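Local coordinates for protein triacylglycerol lipase (PDB 5AH1) that hydrolyses the ester bonds of triacylglycerols and synthetic polyesters, as a zinc-binding lipase of the alpha/beta-hydrolase family, at residues A[55-60]-A[433-438]; A[135-140]-A[161-166]; A[193-198]-A[216-221]; A[330-335]-A[387-392]; A[343-348]-A[380-385]. All blocks are in the same frame, centred on the assembly; numbering follows the deposited sequence. Where two conformers were deposited one is given.

Contact 1: residues A[55-60]-A[433-438]; sequences MPPLKF and FGNVKD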
# COMPACT_ATOMS: atom_id res chain seq x y z
N MET A 55 -7.16 -9.01 22.29
CA MET A 55 -6.63 -9.98 21.35
C MET A 55 -5.12 -10.18 21.59
O MET A 55 -4.46 -9.31 22.15
CB MET A 55 -6.87 -9.52 19.90
CG MET A 55 -8.32 -9.24 19.58
SD MET A 55 -8.57 -8.70 17.87
CE MET A 55 -8.28 -10.23 16.99
N PRO A 56 -4.59 -11.35 21.20
CA PRO A 56 -3.16 -11.60 21.42
C PRO A 56 -2.31 -10.60 20.64
O PRO A 56 -2.54 -10.42 19.45
CB PRO A 56 -2.95 -13.01 20.86
CG PRO A 56 -4.31 -13.62 20.83
CD PRO A 56 -5.26 -12.51 20.59
N PRO A 57 -1.35 -9.95 21.29
CA PRO A 57 -0.55 -9.00 20.52
C PRO A 57 0.37 -9.67 19.51
O PRO A 57 0.98 -10.71 19.77
CB PRO A 57 0.28 -8.29 21.60
CG PRO A 57 0.31 -9.22 22.74
CD PRO A 57 -0.97 -9.98 22.71
N LEU A 58 0.48 -9.07 18.33
CA LEU A 58 1.44 -9.53 17.34
C LEU A 58 2.83 -9.26 17.88
O LEU A 58 3.09 -8.18 18.41
CB LEU A 58 1.23 -8.80 16.01
CG LEU A 58 1.88 -9.45 14.80
CD1 LEU A 58 1.20 -10.78 14.47
CD2 LEU A 58 1.81 -8.51 13.59
N LYS A 59 3.72 -10.23 17.75
CA LYS A 59 5.08 -10.11 18.27
C LYS A 59 6.09 -9.79 17.19
O LYS A 59 6.22 -10.51 16.19
CB LYS A 59 5.48 -11.40 18.99
CG LYS A 59 4.59 -11.72 20.16
CD LYS A 59 5.01 -13.01 20.83
CE LYS A 59 4.18 -13.30 22.08
NZ LYS A 59 4.88 -14.29 22.97
N PHE A 60 6.83 -8.70 17.40
CA PHE A 60 7.86 -8.33 16.45
C PHE A 60 8.96 -9.40 16.57
O PHE A 60 9.34 -9.77 17.67
CB PHE A 60 8.38 -6.92 16.73
CG PHE A 60 9.27 -6.41 15.66
CD1 PHE A 60 8.73 -5.87 14.50
CD2 PHE A 60 10.65 -6.51 15.77
CE1 PHE A 60 9.54 -5.44 13.47
CE2 PHE A 60 11.47 -6.06 14.74
CZ PHE A 60 10.91 -5.52 13.60
N PHE A 433 -8.53 -7.04 11.55
CA PHE A 433 -8.69 -6.81 12.98
C PHE A 433 -7.58 -7.53 13.74
O PHE A 433 -7.43 -8.74 13.62
CB PHE A 433 -10.06 -7.33 13.42
CG PHE A 433 -11.20 -6.65 12.72
CD1 PHE A 433 -11.56 -5.35 13.04
CD2 PHE A 433 -11.91 -7.31 11.72
CE1 PHE A 433 -12.59 -4.71 12.39
CE2 PHE A 433 -12.95 -6.68 11.08
CZ PHE A 433 -13.29 -5.38 11.41
N GLY A 434 -6.81 -6.77 14.51
CA GLY A 434 -5.73 -7.35 15.28
C GLY A 434 -5.11 -6.35 16.22
O GLY A 434 -5.20 -5.13 16.01
N ASN A 435 -4.48 -6.88 17.26
CA ASN A 435 -3.75 -6.10 18.24
C ASN A 435 -2.31 -6.01 17.77
O ASN A 435 -1.56 -6.98 17.90
CB ASN A 435 -3.86 -6.80 19.59
CG ASN A 435 -3.13 -6.08 20.71
OD1 ASN A 435 -2.56 -5.01 20.51
ND2 ASN A 435 -3.17 -6.66 21.90
N VAL A 436 -1.95 -4.88 17.17
CA VAL A 436 -0.66 -4.73 16.49
C VAL A 436 0.20 -3.56 16.98
O VAL A 436 1.30 -3.35 16.47
CB VAL A 436 -0.85 -4.61 14.96
CG1 VAL A 436 -1.49 -5.87 14.41
CG2 VAL A 436 -1.67 -3.36 14.58
N LYS A 437 -0.26 -2.81 17.98
CA LYS A 437 0.42 -1.56 18.33
C LYS A 437 1.85 -1.82 18.82
O LYS A 437 2.78 -1.09 18.46
CB LYS A 437 -0.39 -0.72 19.32
CG LYS A 437 -0.56 -1.34 20.69
CD LYS A 437 -1.53 -0.51 21.53
CE LYS A 437 -1.74 -1.12 22.90
NZ LYS A 437 -2.74 -0.36 23.71
N ASP A 438 2.04 -2.86 19.61
CA ASP A 438 3.38 -3.16 20.11
C ASP A 438 4.34 -3.55 18.99
O ASP A 438 5.52 -3.20 19.01
CB ASP A 438 3.32 -4.25 21.18
CG ASP A 438 2.64 -3.76 22.45
OD1 ASP A 438 3.04 -2.70 22.96
OD2 ASP A 438 1.69 -4.43 22.91
O HOH W 1 -4.34 -9.72 17.49
O HOH W 2 1.52 -5.93 18.55
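The chain through M55, P56, P57 and L58 runs beside 433-438 at 57° between their end-to-end directions, closest at P57 and N435, where L58 N donates to N435 O over 3.0 Å. The same carbonyl oxygen is approached by P57 CA at 3.5 Å, a CA-H...O contact, so N435 O meets two successive residues of the proline-rich segment. The N435 side chain makes the second bond, to M55. Its carboxamide lies next to the P57 ring, the two pointing the same way; a chi1 of -180° sets CG opposite the backbone N, and ND2 donates to M55 O at 3.0 Å. This bond is almost straight (175°); the acceptor lies in the plane of the amide, whereas the donor is tilted from the carbonyl plane of M55. In the alpha/beta-hydrolase fold of this enzyme, the contact ties the segment leading from helix 49-54 toward strand 80-83 of the central sheet to the start of the C-terminal helix 437-448, with V436 at the N-cap position. A water accepts from N435 N and donates to P56 O at 2.8 Å, bridging the two backbones. At one end the M55 chain bends at its SD, carrying CE to 3.8 Å from F433 O, while SD is 4.1 Å from G434 CA. At the other, L58 CD2 rests 4.3 Å from V436 CG1, and L58 also packs on I429 and W439.

Contact 2: residues A[135-140]-A[161-166]; sequences LYAYIV and RTYPGI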
# COMPACT_ATOMS: atom_id res chain seq x y z
N LEU A 135 1.89 12.03 -2.82
CA LEU A 135 2.66 11.82 -1.60
C LEU A 135 3.74 12.90 -1.41
O LEU A 135 3.92 13.44 -0.31
CB LEU A 135 3.29 10.44 -1.63
CG LEU A 135 4.14 10.04 -0.42
CD1 LEU A 135 3.35 10.17 0.87
CD2 LEU A 135 4.63 8.61 -0.62
N TYR A 136 4.44 13.23 -2.50
CA TYR A 136 5.39 14.33 -2.49
C TYR A 136 4.76 15.63 -1.97
O TYR A 136 5.25 16.24 -1.02
CB TYR A 136 5.99 14.51 -3.89
CG TYR A 136 6.86 15.73 -4.02
CD1 TYR A 136 8.19 15.71 -3.64
CD2 TYR A 136 6.35 16.91 -4.53
CE1 TYR A 136 8.98 16.84 -3.74
CE2 TYR A 136 7.13 18.04 -4.63
CZ TYR A 136 8.45 18.00 -4.23
OH TYR A 136 9.23 19.13 -4.34
N ALA A 137 3.63 16.01 -2.54
CA ALA A 137 2.96 17.24 -2.12
C ALA A 137 2.42 17.14 -0.71
O ALA A 137 2.42 18.13 0.03
CB ALA A 137 1.86 17.59 -3.09
N TYR A 138 1.95 15.96 -0.33
CA TYR A 138 1.39 15.77 1.01
C TYR A 138 2.45 16.01 2.07
O TYR A 138 2.17 16.52 3.16
CB TYR A 138 0.79 14.37 1.17
CG TYR A 138 -0.23 14.32 2.27
CD1 TYR A 138 0.15 14.13 3.59
CD2 TYR A 138 -1.57 14.57 2.02
CE1 TYR A 138 -0.77 14.14 4.61
CE2 TYR A 138 -2.50 14.59 3.04
CZ TYR A 138 -2.09 14.37 4.33
OH TYR A 138 -3.01 14.41 5.36
N ILE A 139 3.69 15.62 1.75
CA ILE A 139 4.80 15.79 2.69
C ILE A 139 5.36 17.22 2.69
O ILE A 139 5.48 17.84 3.75
CB ILE A 139 5.94 14.77 2.36
CG1 ILE A 139 5.45 13.33 2.61
CG2 ILE A 139 7.18 15.04 3.20
CD1 ILE A 139 6.38 12.25 2.08
N VAL A 140 5.72 17.70 1.50
CA VAL A 140 6.37 18.99 1.32
C VAL A 140 5.39 20.17 1.48
O VAL A 140 5.75 21.25 1.96
CB VAL A 140 7.05 19.05 -0.07
CG1 VAL A 140 7.66 20.41 -0.32
CG2 VAL A 140 8.11 17.96 -0.17
N ARG A 161 -4.92 18.48 -6.27
CA ARG A 161 -5.34 19.21 -5.10
C ARG A 161 -4.14 19.79 -4.36
O ARG A 161 -2.99 19.60 -4.76
CB ARG A 161 -6.25 18.35 -4.22
CG ARG A 161 -5.63 17.15 -3.61
CD ARG A 161 -6.63 16.46 -2.68
NE ARG A 161 -7.82 15.96 -3.37
CZ ARG A 161 -8.96 15.61 -2.77
NH1 ARG A 161 -9.09 15.67 -1.45
NH2 ARG A 161 -9.98 15.17 -3.49
N THR A 162 -4.43 20.56 -3.32
CA THR A 162 -3.42 21.30 -2.58
C THR A 162 -3.40 20.85 -1.13
O THR A 162 -4.45 20.69 -0.51
CB THR A 162 -3.72 22.81 -2.68
OG1 THR A 162 -3.70 23.21 -4.05
CG2 THR A 162 -2.71 23.64 -1.89
N TYR A 163 -2.18 20.65 -0.60
CA TYR A 163 -1.98 20.16 0.76
C TYR A 163 -1.09 21.10 1.56
O TYR A 163 -0.24 21.79 1.00
CB TYR A 163 -1.28 18.81 0.72
CG TYR A 163 -2.10 17.74 0.05
CD1 TYR A 163 -3.26 17.26 0.64
CD2 TYR A 163 -1.68 17.17 -1.14
CE1 TYR A 163 -4.00 16.27 0.03
CE2 TYR A 163 -2.40 16.17 -1.74
CZ TYR A 163 -3.56 15.73 -1.15
OH TYR A 163 -4.26 14.72 -1.76
N PRO A 164 -1.27 21.11 2.89
CA PRO A 164 -0.44 21.99 3.72
C PRO A 164 1.01 21.51 3.91
O PRO A 164 1.92 22.33 4.04
CB PRO A 164 -1.20 22.04 5.05
CG PRO A 164 -1.98 20.77 5.09
CD PRO A 164 -2.36 20.49 3.66
N GLY A 165 1.23 20.20 3.89
CA GLY A 165 2.55 19.64 4.13
C GLY A 165 2.68 19.15 5.55
O GLY A 165 2.46 19.93 6.48
N ILE A 166 2.99 17.87 5.73
CA ILE A 166 3.12 17.30 7.08
C ILE A 166 4.56 17.21 7.57
O ILE A 166 4.80 17.02 8.76
CB ILE A 166 2.50 15.90 7.21
CG1 ILE A 166 3.06 14.97 6.13
CG2 ILE A 166 0.98 16.00 7.19
CD1 ILE A 166 2.72 13.52 6.29
O HOH W 3 -0.26 17.81 3.92
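The C-terminal end of helix 128-140 is met here by the chain that leaves the two-stranded antiparallel sheet 142-145/159-163, an excursion that brings the helix and this small sheet of the zinc-binding region together. Y138 lies between two partners. Y138 CD2 sits over one face of the Y163 ring, 3.5 Å from Y163 CD1 and offset toward the rim; the planes are inclined at 57° and the side chains cross at about a right angle. Along the other flank of the Y138 ring, in one of two conformers of the isoleucine, I166 CG2 is 3.6 Å from Y138 CE1. A137 CB meets the edge of Y163 at CD2, 4.1 Å away. The polar link is made by Y138 O, which accepts from I166 N at 3.0 Å in the carbonyl plane, though the N-H is bent (142°). G165 CA comes within 3.3 Å of the same oxygen as a CA-H...O contact, and a water bridges Y138 O to G165 N; this water also lies over the centre of the Y138 ring. G165 passes close to the helix end, with its CA 3.5 Å from I139 O. Around the contact, Y138 reaches A120 and I166 reaches Y118 of strand 117-120, while A137 and Y163 both pack on V144 of strand 142-145.

Contact 3: residues A[193-198]-A[216-221]; sequences QLLSEG and GGKHWI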
# COMPACT_ATOMS: atom_id res chain seq x y z
N GLN A 193 12.25 6.39 -6.02
CA GLN A 193 12.87 6.35 -7.33
C GLN A 193 12.90 7.74 -7.96
O GLN A 193 13.92 8.21 -8.45
CB GLN A 193 12.11 5.38 -8.24
CG GLN A 193 12.59 5.39 -9.68
CD GLN A 193 13.96 4.80 -9.85
OE1 GLN A 193 14.38 3.91 -9.11
NE2 GLN A 193 14.68 5.33 -10.83
N LEU A 194 11.74 8.40 -7.95
CA LEU A 194 11.64 9.73 -8.53
C LEU A 194 12.49 10.75 -7.78
O LEU A 194 13.20 11.54 -8.39
CB LEU A 194 10.17 10.17 -8.56
CG LEU A 194 9.31 9.47 -9.62
CD1 LEU A 194 7.85 9.80 -9.45
CD2 LEU A 194 9.75 9.82 -11.05
N LEU A 195 12.44 10.75 -6.45
CA LEU A 195 13.27 11.67 -5.69
C LEU A 195 14.73 11.51 -6.07
O LEU A 195 15.43 12.48 -6.33
CB LEU A 195 13.09 11.47 -4.19
CG LEU A 195 11.77 12.00 -3.60
CD1 LEU A 195 11.62 11.49 -2.18
CD2 LEU A 195 11.71 13.52 -3.65
N SER A 196 15.18 10.26 -6.15
CA SER A 196 16.60 9.99 -6.37
C SER A 196 17.03 10.28 -7.79
O SER A 196 18.07 10.88 -8.02
CB SER A 196 16.88 8.52 -6.04
OG SER A 196 16.57 8.18 -4.70
N GLU A 197 16.24 9.84 -8.76
CA GLU A 197 16.67 9.86 -10.16
C GLU A 197 15.83 10.73 -11.09
O GLU A 197 16.22 10.95 -12.23
CB GLU A 197 16.73 8.44 -10.71
CG GLU A 197 17.73 7.55 -9.99
CD GLU A 197 18.09 6.31 -10.78
OE1 GLU A 197 18.71 6.46 -11.85
OE2 GLU A 197 17.76 5.19 -10.35
N GLY A 198 14.69 11.22 -10.63
CA GLY A 198 13.82 12.01 -11.48
C GLY A 198 13.13 11.24 -12.59
O GLY A 198 13.07 10.01 -12.56
N GLY A 216 15.37 14.79 -9.89
CA GLY A 216 16.34 13.89 -9.30
C GLY A 216 17.27 14.56 -8.31
O GLY A 216 17.19 15.78 -8.09
N GLY A 217 18.15 13.77 -7.72
CA GLY A 217 19.21 14.26 -6.86
C GLY A 217 18.82 14.44 -5.41
O GLY A 217 19.59 15.03 -4.65
N LYS A 218 17.66 13.92 -5.00
CA LYS A 218 17.18 14.08 -3.63
C LYS A 218 17.29 12.75 -2.90
O LYS A 218 16.80 11.72 -3.39
CB LYS A 218 15.74 14.59 -3.62
CG LYS A 218 15.63 15.97 -4.23
CD LYS A 218 14.19 16.38 -4.51
CE LYS A 218 14.12 17.62 -5.38
NZ LYS A 218 14.78 17.41 -6.71
N HIS A 219 17.93 12.79 -1.73
CA HIS A 219 18.19 11.61 -0.91
C HIS A 219 17.54 11.80 0.45
O HIS A 219 18.20 11.91 1.48
CB HIS A 219 19.70 11.39 -0.86
CG HIS A 219 20.28 11.28 -2.23
ND1 HIS A 219 20.04 10.20 -3.05
CD2 HIS A 219 20.99 12.17 -2.98
CE1 HIS A 219 20.63 10.40 -4.22
NE2 HIS A 219 21.20 11.59 -4.20
N TRP A 220 16.22 11.85 0.42
CA TRP A 220 15.39 12.21 1.56
C TRP A 220 14.89 11.00 2.34
O TRP A 220 14.28 11.15 3.39
CB TRP A 220 14.15 12.94 1.06
CG TRP A 220 14.38 14.27 0.44
CD1 TRP A 220 15.57 14.94 0.29
CD2 TRP A 220 13.38 15.14 -0.10
NE1 TRP A 220 15.36 16.16 -0.31
CE2 TRP A 220 14.02 16.31 -0.55
CE3 TRP A 220 11.99 15.03 -0.24
CZ2 TRP A 220 13.32 17.37 -1.12
CZ3 TRP A 220 11.29 16.07 -0.81
CH2 TRP A 220 11.96 17.23 -1.25
N ILE A 221 15.09 9.80 1.78
CA ILE A 221 14.47 8.58 2.28
C ILE A 221 15.55 7.66 2.84
O ILE A 221 16.44 7.23 2.12
CB ILE A 221 13.71 7.85 1.16
CG1 ILE A 221 12.77 8.82 0.41
CG2 ILE A 221 12.98 6.69 1.76
CD1 ILE A 221 11.77 9.54 1.28
O HOH W 4 13.91 14.66 -7.45
O HOH W 5 18.25 8.00 -2.48
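L195 and S196, in the last turn of helix 183-197, carry the tight part of this contact with the loop 216-221. The leucine fills the inner side. Its chi1 of -74° sets CG beside the backbone N, and the two methyls then meet different partners: L195 CD2 lies over the six-membered ring of W220, 4.1 Å from the centroid and 27° off the ring normal, a CH-pi contact, while L195 CD1 meets I221 CG1 at 3.9 Å. K218 CB covers the same face of the indole as L195 CD2, and K218 CD touches that methyl as well. The backbone closes round the helix end by two bonds. K218 N donates to L195 O at 3.0 Å, and G217 N donates to S196 O at 2.9 Å with a nearly straight N-H (174°); both donors approach from above the carbonyl planes. G216 and G198 approach to 3.8 Å between CA atoms; both have positive phi, and the backbones run close together here.

The outer side is looser and mediated by water. One water lies 2.9 Å from L195 O and accepts from K218 NZ, and the lysine ammonium also bonds P212 O. A second water joins S196 OG to H219 ND1, lying in the plane of the imidazole; S196 OG is further held by T192 O. The contact lies against helix 128-140, whose Y136 packs on L195, and against strand 176-181, whose I176 and L178 receive I221 as strand 221-227 begins.

Contact 4: residues A[330-335]-A[387-392]; sequences SWTTQA and VNCISQ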
# COMPACT_ATOMS: atom_id res chain seq x y z
N SER A 330 10.90 -5.81 3.54
CA SER A 330 9.61 -6.33 3.10
C SER A 330 9.05 -7.31 4.12
O SER A 330 9.77 -8.16 4.66
CB SER A 330 9.73 -7.02 1.76
OG SER A 330 10.70 -8.04 1.84
N TRP A 331 7.75 -7.16 4.36
CA TRP A 331 6.97 -8.01 5.24
C TRP A 331 5.85 -8.67 4.44
O TRP A 331 5.12 -7.99 3.70
CB TRP A 331 6.39 -7.17 6.37
CG TRP A 331 7.44 -6.56 7.23
CD1 TRP A 331 8.04 -5.35 7.06
CD2 TRP A 331 8.05 -7.15 8.39
NE1 TRP A 331 8.97 -5.14 8.04
CE2 TRP A 331 9.00 -6.23 8.88
CE3 TRP A 331 7.88 -8.37 9.05
CZ2 TRP A 331 9.77 -6.48 10.01
CZ3 TRP A 331 8.64 -8.62 10.17
CH2 TRP A 331 9.57 -7.68 10.65
N THR A 332 5.74 -9.99 4.61
CA THR A 332 4.79 -10.84 3.91
C THR A 332 3.76 -11.36 4.91
O THR A 332 4.13 -11.90 5.96
CB THR A 332 5.52 -12.05 3.26
OG1 THR A 332 6.46 -11.57 2.29
CG2 THR A 332 4.53 -13.00 2.60
N THR A 333 2.48 -11.16 4.58
CA THR A 333 1.38 -11.74 5.34
C THR A 333 0.84 -12.96 4.60
O THR A 333 0.81 -12.97 3.36
CB THR A 333 0.26 -10.70 5.57
OG1 THR A 333 0.14 -9.84 4.43
CG2 THR A 333 0.57 -9.84 6.78
N GLN A 334 0.38 -13.95 5.36
CA GLN A 334 -0.23 -15.16 4.80
C GLN A 334 -1.38 -15.60 5.69
O GLN A 334 -1.24 -15.58 6.91
CB GLN A 334 0.80 -16.29 4.71
CG GLN A 334 0.17 -17.60 4.24
CD GLN A 334 1.17 -18.70 4.04
OE1 GLN A 334 2.38 -18.50 4.12
NE2 GLN A 334 0.66 -19.89 3.75
N ALA A 335 -2.49 -16.01 5.08
CA ALA A 335 -3.61 -16.54 5.84
C ALA A 335 -4.32 -17.68 5.09
O ALA A 335 -5.48 -17.99 5.37
CB ALA A 335 -4.60 -15.45 6.25
N VAL A 387 -3.30 -10.34 -1.67
CA VAL A 387 -2.04 -10.37 -2.40
C VAL A 387 -1.34 -11.72 -2.26
O VAL A 387 -1.19 -12.24 -1.16
CB VAL A 387 -1.08 -9.25 -1.93
CG1 VAL A 387 0.22 -9.27 -2.71
CG2 VAL A 387 -1.75 -7.88 -2.08
N ASN A 388 -0.88 -12.27 -3.39
CA ASN A 388 -0.11 -13.51 -3.37
C ASN A 388 1.15 -13.35 -2.52
O ASN A 388 1.84 -12.35 -2.65
CB ASN A 388 0.29 -13.90 -4.79
CG ASN A 388 -0.83 -13.69 -5.80
OD1 ASN A 388 -1.11 -12.56 -6.18
ND2 ASN A 388 -1.49 -14.77 -6.21
N CYS A 389 1.47 -14.33 -1.69
CA CYS A 389 2.63 -14.24 -0.83
C CYS A 389 3.92 -14.07 -1.59
O CYS A 389 4.79 -13.30 -1.18
CB CYS A 389 2.72 -15.47 0.09
SG CYS A 389 1.34 -15.67 1.20
N ILE A 390 4.05 -14.76 -2.72
CA ILE A 390 5.28 -14.73 -3.49
C ILE A 390 5.62 -13.31 -3.95
O ILE A 390 6.78 -12.98 -4.15
CB ILE A 390 5.18 -15.69 -4.73
CG1 ILE A 390 6.54 -15.84 -5.41
CG2 ILE A 390 4.14 -15.21 -5.73
CD1 ILE A 390 6.55 -16.85 -6.54
N SER A 391 4.59 -12.48 -4.12
CA SER A 391 4.75 -11.13 -4.64
C SER A 391 5.24 -10.13 -3.59
O SER A 391 5.69 -9.05 -3.93
CB SER A 391 3.38 -10.68 -5.15
OG SER A 391 3.42 -9.39 -5.70
N GLN A 392 5.19 -10.52 -2.31
CA GLN A 392 5.32 -9.55 -1.23
C GLN A 392 6.76 -9.26 -0.79
O GLN A 392 7.02 -8.20 -0.21
CB GLN A 392 4.47 -9.99 -0.04
CG GLN A 392 2.98 -10.00 -0.33
CD GLN A 392 2.17 -10.41 0.88
OE1 GLN A 392 2.49 -10.02 1.99
NE2 GLN A 392 1.15 -11.24 0.68
O HOH W 6 5.58 -6.49 1.35
O HOH W 7 7.17 -13.27 0.24
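T333 and Q392 meet where strand 327-331 of the alpha/beta-hydrolase sheet, which lies between 221-227 and 415-417, runs out at its C-terminal end, the end at which loops of this fold carry the catalytic groups. Two direct hydrogen bonds join them, both made by the Q392 carboxamide, which bonds the N and the O of T333 as a neighbouring strand might: Q392 OE1 accepts from T333 N at 2.8 Å, and Q392 NE2 donates to T333 O at 3.2 Å. The second bond lies in the carbonyl plane of T333 but leaves the amide plane of Q392 by 28°. The extended side chain (chi2 -178°) brings the amide to the T333 backbone, the two side chains crossing at about a right angle, and a weak bond from NE2 to V387 O helps fix its rotation.

Two waters add bridges. One donates to both W331 O and Q392 O; the other bonds T332 OG1 and donates to C389 O.

Van der Waals contacts fill the rest. T332 OG1 lies 3.4 Å from Q392 CB, and T332 CG2 lies 4.0 Å from C389 CB. Beyond the contact, Q334 OE1 is bonded by R420. At the far end of the contact C389 SG, turned anti to its own carbonyl carbon, rests 3.6 Å from Q334 CB.

Contact 5: residues A[343-348]-A[380-385]; sequences GHSVAQ and WFPNDG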
# COMPACT_ATOMS: atom_id res chain seq x y z
N GLY A 343 -4.02 -29.32 -4.05
CA GLY A 343 -2.86 -28.46 -4.11
C GLY A 343 -3.19 -26.98 -4.14
O GLY A 343 -2.29 -26.15 -4.06
N HIS A 344 -4.47 -26.64 -4.26
CA HIS A 344 -4.88 -25.24 -4.24
C HIS A 344 -4.70 -24.67 -2.83
O HIS A 344 -4.72 -25.41 -1.85
CB HIS A 344 -6.34 -25.09 -4.65
CG HIS A 344 -6.60 -25.51 -6.06
ND1 HIS A 344 -7.80 -26.04 -6.47
CD2 HIS A 344 -5.81 -25.46 -7.16
CE1 HIS A 344 -7.75 -26.31 -7.76
NE2 HIS A 344 -6.55 -25.97 -8.20
N SER A 345 -4.52 -23.35 -2.75
CA SER A 345 -4.52 -22.65 -1.46
C SER A 345 -5.92 -22.18 -1.13
O SER A 345 -6.64 -21.68 -2.00
CB SER A 345 -3.56 -21.46 -1.45
OG SER A 345 -2.21 -21.87 -1.38
N VAL A 346 -6.31 -22.35 0.13
CA VAL A 346 -7.63 -21.98 0.61
C VAL A 346 -7.52 -21.21 1.92
O VAL A 346 -6.53 -21.32 2.64
CB VAL A 346 -8.53 -23.21 0.82
CG1 VAL A 346 -8.70 -23.93 -0.49
CG2 VAL A 346 -7.94 -24.14 1.86
N ALA A 347 -8.53 -20.40 2.21
CA ALA A 347 -8.51 -19.62 3.44
C ALA A 347 -8.38 -20.48 4.69
O ALA A 347 -9.03 -21.53 4.79
CB ALA A 347 -9.80 -18.82 3.54
N GLN A 348 -7.53 -20.05 5.62
CA GLN A 348 -7.52 -20.60 6.97
C GLN A 348 -8.70 -20.03 7.75
O GLN A 348 -8.83 -18.82 7.90
CB GLN A 348 -6.25 -20.21 7.73
CG GLN A 348 -4.94 -20.75 7.18
CD GLN A 348 -3.75 -20.17 7.92
OE1 GLN A 348 -3.15 -19.20 7.49
NE2 GLN A 348 -3.44 -20.74 9.07
N TRP A 380 2.28 -19.19 -6.77
CA TRP A 380 1.49 -17.98 -6.59
C TRP A 380 0.23 -18.22 -5.76
O TRP A 380 -0.45 -17.28 -5.39
CB TRP A 380 1.11 -17.38 -7.94
CG TRP A 380 2.24 -16.70 -8.62
CD1 TRP A 380 3.30 -17.28 -9.25
CD2 TRP A 380 2.42 -15.30 -8.76
NE1 TRP A 380 4.12 -16.33 -9.76
CE2 TRP A 380 3.61 -15.09 -9.47
CE3 TRP A 380 1.69 -14.18 -8.33
CZ2 TRP A 380 4.07 -13.82 -9.80
CZ3 TRP A 380 2.15 -12.93 -8.63
CH2 TRP A 380 3.34 -12.75 -9.34
N PHE A 381 -0.12 -19.48 -5.51
CA PHE A 381 -1.37 -19.76 -4.83
C PHE A 381 -1.50 -19.21 -3.39
O PHE A 381 -2.54 -18.67 -3.02
CB PHE A 381 -1.71 -21.25 -4.83
CG PHE A 381 -1.96 -21.86 -6.20
CD1 PHE A 381 -2.16 -21.10 -7.35
CD2 PHE A 381 -1.99 -23.23 -6.32
CE1 PHE A 381 -2.39 -21.72 -8.58
CE2 PHE A 381 -2.21 -23.85 -7.53
CZ PHE A 381 -2.40 -23.09 -8.66
N PRO A 382 -0.47 -19.40 -2.54
CA PRO A 382 -0.62 -18.89 -1.17
C PRO A 382 -0.84 -17.38 -1.15
O PRO A 382 -0.21 -16.64 -1.92
CB PRO A 382 0.71 -19.28 -0.49
CG PRO A 382 1.16 -20.50 -1.26
CD PRO A 382 0.75 -20.21 -2.69
N ASN A 383 -1.70 -16.92 -0.25
CA ASN A 383 -2.02 -15.49 -0.21
C ASN A 383 -2.54 -15.08 1.17
O ASN A 383 -2.62 -15.89 2.09
CB ASN A 383 -2.98 -15.13 -1.36
CG ASN A 383 -4.34 -15.77 -1.23
OD1 ASN A 383 -5.19 -15.29 -0.46
ND2 ASN A 383 -4.57 -16.86 -1.96
N ASP A 384 -2.85 -13.79 1.29
CA ASP A 384 -3.37 -13.22 2.54
C ASP A 384 -4.80 -12.71 2.39
O ASP A 384 -5.28 -11.93 3.22
CB ASP A 384 -2.46 -12.09 3.06
CG ASP A 384 -2.46 -10.87 2.15
OD1 ASP A 384 -3.21 -10.86 1.14
OD2 ASP A 384 -1.69 -9.93 2.43
N GLY A 385 -5.47 -13.14 1.32
CA GLY A 385 -6.81 -12.70 0.98
C GLY A 385 -6.84 -11.66 -0.13
O GLY A 385 -7.87 -11.49 -0.80
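S345 turns its hydroxyl onto the backbone of F381 and P382, yet OG, 3.2 Å from P382 N, finds no hydrogen there to share, because the imide nitrogen carries none; the contact across the two segments is one of packing. S345 OG also lies 3.6 Å from P382 CG, and S345 CB is 3.4 Å from F381 O. The second element is aromatic. The edge of H344 is directed at the face of F381 in an offset edge-to-face pair, centroids 5.8 Å apart and planes at 72°, with H344 CD2 4.0 Å from F381 CE2. G343 O lies in the plane of the F381 ring at its edge, 3.7 Å from CD2. With CG of the phenylalanine beside the backbone N (chi1 -64°), the ring lies on the H344 side. Within 380-385, N383 makes two bonds: ND2 donates to F381 O at 2.9 Å, nearly in line with the carbonyl, and OD1 accepts from G385 N on a lone pair, forming an Asx turn. N383 ND2 is also bonded to A360 O. The contact thus joins the small antiparallel sheet 336-338/345-347 to this loop: S345 and P382 both pack on T336, and N383 touches M363 of helix 357-363.

In the fold
Contacts 4 and 5 form one unit, centres 11 Å apart: T333 OG1 lies 2.7 Å from D384 OD2, a probable hydrogen bond, and N388 ND2 lies 2.8 Å from W380 O. D384 also bonds H426, a pairing consistent with the acid and histidine of a hydrolase triad, whose nucleophile would probably be S182 in the GxSxG elbow. Contact 1 reaches this unit by F60 CE1 against W331 CH2, 3.6 Å apart. Contacts 2 and 3 make a second cluster, centres about 17 Å apart, through Y136 on W220; the side chain of Y163 is about 13 Å from the zinc ion. Contact 2 lies across the chain's centre from contacts 4 and 5.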